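Local coordinates for D-3-phosphoglycerate dehydrogenase-related protein (Vibrio cholerae, PDB 4S1V) that probably catalyses the NAD-dependent oxidation or reduction of a D-2-hydroxyacid substrate, as expected of a D-isomer-specific 2-hydroxyacid dehydrogenase, at residues Glu49-Ile54 and Lys72-Thr77; Ser146-Gly151 and Ala203-Leu208. All blocks are in the same frame, centred on the assembly; numbering follows the deposited sequence.

Both contacts are buried pairings of neighbouring parallel strands, but they belong to different sheets. Interaction 1 joins the central strand 50-53 of a five-stranded sheet to its neighbour 73-76. Interaction 2 joins strands 150-153 and 205-208 in the seven-stranded sheet of the NAD-binding domain. Their centres lie 39 Å apart, on opposite sides of the chain's centre, and the nearest atoms are about 18 Å apart. Four consecutive bridges and leucine-isoleucine packing characterise 49-54 with 72-77, whose charged pair is a long one at the strand starts. In 146-151 with 203-208 two bridges fall within the segments, at the start of strand 150-153, and a buried aspartate anchors the loop leading into that strand.

Interaction 1 (Glu49-Ile54 and Lys72-Thr77); sequences EALVLI and KLISQT
L53 lays its CD1 methyl against CG2 of I74 at 3.7 Å, and the same CD1 lies 3.6 Å from OE1 of Q76, so one leucine branch spans two residues of the partner strand. The I74 methyl arrives there because CG2 stands opposite the backbone N, while CG1 turns beside it. L51, I74, L53 and Q76 share this face of the sheet; A50, L73, V52 and S75 share the other, where CB of A50 meets CD2 of L73 at 4.1 Å.

The backbone evidence for a regular parallel pair is the alternation of five bonds: L73 N to E49 O, L51 N to L73 O, S75 N to L51 O, L53 N to S75 O and T77 N to L53 O, with strand axes 4.7 Å apart and inclined by 18°. Each end adds one more donor to an acceptor. E49 O also takes K72 N, at 2.8 Å. L53 O also takes T77 OG1, at 2.6 Å in the carbonyl plane on a lone pair; chi1 at 49° sets the hydroxyl between its own N and carbonyl carbon, on the side facing L53.

The amide of Q76 is fixed at both ends: NE2 bonds to T77 O, which lies in the amide plane, and to R55 O, while H83 bonds OE1; R55 N also bonds to T77 OG1. At the strand starts E49 and K72 run side by side, but their salt bridge is long, OE2 to NZ 4.0 Å; the other oxygen, OE1, is held by the backbone N of K3.

The pair belongs to a beta-alpha-beta unit with helix 62-66, in a sheet consistent with the substrate-binding domain of D-2-hydroxyacid dehydrogenases, separate from the NAD-binding domain. Strand 3-6 borders 50-53, strand 95-98 borders 73-76, and helix 294-312 packs on L73 and S75, with A304 O bonded to S75 OG.

Interaction 2 (Ser146-Gly151 and Ala203-Leu208); sequences SGRTLG and ADVLSL
D204 reaches across with its carboxylate to T149: the backbone N of T149 bonds to OD2 at 2.7 Å, using the oxygen's anti lone pair. T149 O answers by accepting both D204 N and V205 N, the latter bond nearly straight (174° at the hydrogen). Two further backbone bonds continue the parallel pairing, G151 N to V205 O and S207 N to G151 O.

R148 and D204 meet without a direct salt bridge. R148 bends at chi3 (82°), placing NE 3.5 Å from CB of D204, yet NE stays 4.5 Å from OD1, and the guanidinium and carboxylate planes are 61° apart. A water links R148 NH2 with D204 OD1, whose salt-bridge partner is K229. V205 CG2 lies over one guanidinium face of R148.

Among apolar groups, CD1 of L150 meets CG1 of V205 at 3.8 Å. CA of G151 approaches CB of A203 to 4.0 Å.

Strand 150-153 leads into a GxGxxG pattern consistent with a Rossmann dinucleotide site. Strand 150-153 lies between strands 173-176 and 205-208, with 233-236 beyond the latter; helix 104-119 packs on L150 and S207, and helix 196-202 on L206.

Interaction 1 (Glu49-Ile54 and Lys72-Thr77)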
# COMPACT_ATOMS: atom_id res chain seq x y z
N GLU C 49 -23.10 -44.70 -5.76
CA GLU C 49 -24.06 -45.34 -4.85
C GLU C 49 -24.04 -44.71 -3.45
O GLU C 49 -25.02 -44.82 -2.70
CB GLU C 49 -23.77 -46.84 -4.76
CG GLU C 49 -23.93 -47.59 -6.08
CD GLU C 49 -23.30 -48.97 -6.06
OE1 GLU C 49 -22.05 -49.06 -6.16
OE2 GLU C 49 -24.05 -49.97 -5.96
N ALA C 50 -22.93 -44.06 -3.10
CA ALA C 50 -22.81 -43.32 -1.85
C ALA C 50 -22.09 -42.00 -2.08
O ALA C 50 -21.13 -41.94 -2.84
CB ALA C 50 -22.07 -44.14 -0.80
N LEU C 51 -22.57 -40.95 -1.41
CA LEU C 51 -21.88 -39.67 -1.38
C LEU C 51 -21.43 -39.38 0.04
O LEU C 51 -22.19 -39.59 0.99
CB LEU C 51 -22.78 -38.52 -1.81
CG LEU C 51 -23.47 -38.48 -3.17
CD1 LEU C 51 -24.36 -37.25 -3.19
CD2 LEU C 51 -22.45 -38.44 -4.31
N VAL C 52 -20.20 -38.89 0.17
CA VAL C 52 -19.68 -38.43 1.44
C VAL C 52 -19.58 -36.91 1.35
O VAL C 52 -18.84 -36.38 0.52
CB VAL C 52 -18.30 -39.04 1.76
CG1 VAL C 52 -17.66 -38.33 2.96
CG2 VAL C 52 -18.43 -40.53 2.04
N LEU C 53 -20.35 -36.24 2.20
CA LEU C 53 -20.42 -34.78 2.19
C LEU C 53 -19.52 -34.16 3.24
O LEU C 53 -19.46 -34.64 4.38
CB LEU C 53 -21.86 -34.31 2.43
CG LEU C 53 -22.95 -34.83 1.49
CD1 LEU C 53 -24.28 -34.16 1.84
CD2 LEU C 53 -22.58 -34.59 0.04
N ILE C 54 -18.85 -33.08 2.86
CA ILE C 54 -18.04 -32.30 3.78
C ILE C 54 -18.87 -31.13 4.31
O ILE C 54 -19.05 -30.12 3.63
CB ILE C 54 -16.72 -31.82 3.15
CG1 ILE C 54 -15.97 -33.00 2.52
CG2 ILE C 54 -15.87 -31.09 4.20
CD1 ILE C 54 -14.60 -32.66 1.96
N LYS C 72 -27.77 -44.61 -2.91
CA LYS C 72 -28.40 -45.32 -1.80
C LYS C 72 -28.08 -44.65 -0.46
O LYS C 72 -28.91 -44.63 0.45
CB LYS C 72 -27.97 -46.79 -1.77
CG LYS C 72 -28.24 -47.55 -3.07
CD LYS C 72 -28.06 -49.06 -2.93
CE LYS C 72 -26.59 -49.48 -2.93
NZ LYS C 72 -26.42 -50.97 -2.91
N LEU C 73 -26.88 -44.08 -0.36
CA LEU C 73 -26.43 -43.51 0.90
C LEU C 73 -25.79 -42.13 0.78
O LEU C 73 -24.97 -41.87 -0.10
CB LEU C 73 -25.44 -44.47 1.58
CG LEU C 73 -24.62 -43.92 2.75
CD1 LEU C 73 -25.47 -43.83 4.01
CD2 LEU C 73 -23.39 -44.80 2.99
N ILE C 74 -26.16 -41.25 1.70
CA ILE C 74 -25.39 -40.05 1.97
C ILE C 74 -24.78 -40.17 3.37
O ILE C 74 -25.50 -40.33 4.35
CB ILE C 74 -26.25 -38.79 1.86
CG1 ILE C 74 -26.66 -38.57 0.40
CG2 ILE C 74 -25.50 -37.59 2.42
CD1 ILE C 74 -27.70 -37.49 0.21
N SER C 75 -23.45 -40.12 3.45
CA SER C 75 -22.78 -40.14 4.75
C SER C 75 -22.24 -38.76 5.07
O SER C 75 -21.35 -38.26 4.40
CB SER C 75 -21.66 -41.18 4.78
OG SER C 75 -21.07 -41.26 6.08
N GLN C 76 -22.81 -38.15 6.11
CA GLN C 76 -22.51 -36.78 6.48
C GLN C 76 -21.33 -36.74 7.44
O GLN C 76 -21.29 -37.50 8.42
CB GLN C 76 -23.75 -36.14 7.12
CG GLN C 76 -23.62 -34.68 7.51
CD GLN C 76 -23.38 -33.78 6.30
OE1 GLN C 76 -24.22 -33.70 5.41
NE2 GLN C 76 -22.24 -33.11 6.28
N THR C 77 -20.36 -35.88 7.16
CA THR C 77 -19.33 -35.54 8.14
C THR C 77 -20.00 -34.60 9.14
O THR C 77 -20.63 -33.61 8.74
CB THR C 77 -18.12 -34.82 7.51
OG1 THR C 77 -18.58 -33.75 6.67
CG2 THR C 77 -17.25 -35.81 6.71

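Interaction 2 (Ser146-Gly151 and Ala203-Leu208)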
# COMPACT_ATOMS: atom_id res chain seq x y z
N SER C 146 -5.64 -8.17 26.29
CA SER C 146 -5.59 -7.99 27.74
C SER C 146 -6.28 -6.71 28.16
O SER C 146 -5.93 -5.63 27.67
CB SER C 146 -4.13 -7.96 28.21
OG SER C 146 -4.05 -7.88 29.62
N GLY C 147 -7.27 -6.82 29.05
CA GLY C 147 -8.05 -5.65 29.49
C GLY C 147 -9.33 -5.40 28.72
O GLY C 147 -10.29 -4.84 29.27
N ARG C 148 -9.37 -5.80 27.45
CA ARG C 148 -10.56 -5.59 26.61
C ARG C 148 -11.66 -6.60 26.95
O ARG C 148 -11.38 -7.76 27.22
CB ARG C 148 -10.18 -5.67 25.11
CG ARG C 148 -9.36 -4.49 24.61
CD ARG C 148 -9.07 -4.57 23.11
NE ARG C 148 -10.19 -4.07 22.29
CZ ARG C 148 -10.16 -3.89 20.97
NH1 ARG C 148 -9.07 -4.17 20.26
NH2 ARG C 148 -11.24 -3.44 20.35
N THR C 149 -12.92 -6.15 26.95
CA THR C 149 -14.03 -7.06 27.22
C THR C 149 -14.37 -7.95 26.03
O THR C 149 -14.62 -7.47 24.91
CB THR C 149 -15.30 -6.32 27.71
OG1 THR C 149 -15.03 -5.71 28.98
CG2 THR C 149 -16.46 -7.30 27.87
N LEU C 150 -14.35 -9.26 26.27
CA LEU C 150 -14.70 -10.22 25.25
C LEU C 150 -16.17 -10.56 25.38
O LEU C 150 -16.59 -11.16 26.37
CB LEU C 150 -13.83 -11.48 25.37
CG LEU C 150 -14.16 -12.69 24.47
CD1 LEU C 150 -14.12 -12.32 23.00
CD2 LEU C 150 -13.19 -13.82 24.76
N GLY C 151 -16.94 -10.20 24.36
CA GLY C 151 -18.36 -10.55 24.32
C GLY C 151 -18.63 -11.82 23.55
O GLY C 151 -18.23 -11.95 22.39
N ALA C 203 -19.13 -4.68 24.61
CA ALA C 203 -18.11 -5.62 24.13
C ALA C 203 -17.04 -4.89 23.33
O ALA C 203 -17.37 -4.09 22.46
CB ALA C 203 -18.75 -6.72 23.30
N ASP C 204 -15.77 -5.14 23.64
CA ASP C 204 -14.67 -4.66 22.81
C ASP C 204 -14.43 -5.61 21.64
O ASP C 204 -14.22 -5.18 20.51
CB ASP C 204 -13.39 -4.50 23.63
CG ASP C 204 -13.51 -3.41 24.67
OD1 ASP C 204 -13.76 -2.26 24.28
OD2 ASP C 204 -13.34 -3.70 25.88
N VAL C 205 -14.44 -6.90 21.96
CA VAL C 205 -14.38 -7.95 20.96
C VAL C 205 -15.67 -8.76 21.13
O VAL C 205 -15.96 -9.24 22.23
CB VAL C 205 -13.14 -8.85 21.15
CG1 VAL C 205 -13.15 -10.01 20.16
CG2 VAL C 205 -11.87 -8.03 21.01
N LEU C 206 -16.43 -8.88 20.06
CA LEU C 206 -17.72 -9.56 20.10
C LEU C 206 -17.73 -10.75 19.13
O LEU C 206 -17.57 -10.56 17.92
CB LEU C 206 -18.83 -8.57 19.76
CG LEU C 206 -20.29 -8.94 20.04
CD1 LEU C 206 -21.11 -7.66 20.18
CD2 LEU C 206 -20.86 -9.82 18.95
N SER C 207 -17.93 -11.95 19.68
CA SER C 207 -17.87 -13.18 18.88
C SER C 207 -19.18 -13.96 18.91
O SER C 207 -19.74 -14.20 19.99
CB SER C 207 -16.71 -14.06 19.35
OG SER C 207 -16.37 -15.01 18.36
N LEU C 208 -19.67 -14.35 17.73
CA LEU C 208 -20.90 -15.12 17.62
C LEU C 208 -20.64 -16.62 17.62
O LEU C 208 -19.83 -17.12 16.83
CB LEU C 208 -21.65 -14.76 16.33
CG LEU C 208 -22.05 -13.30 16.09
CD1 LEU C 208 -22.86 -13.18 14.80
CD2 LEU C 208 -22.84 -12.73 17.26
O HOH W 1 -13.10 -1.55 21.56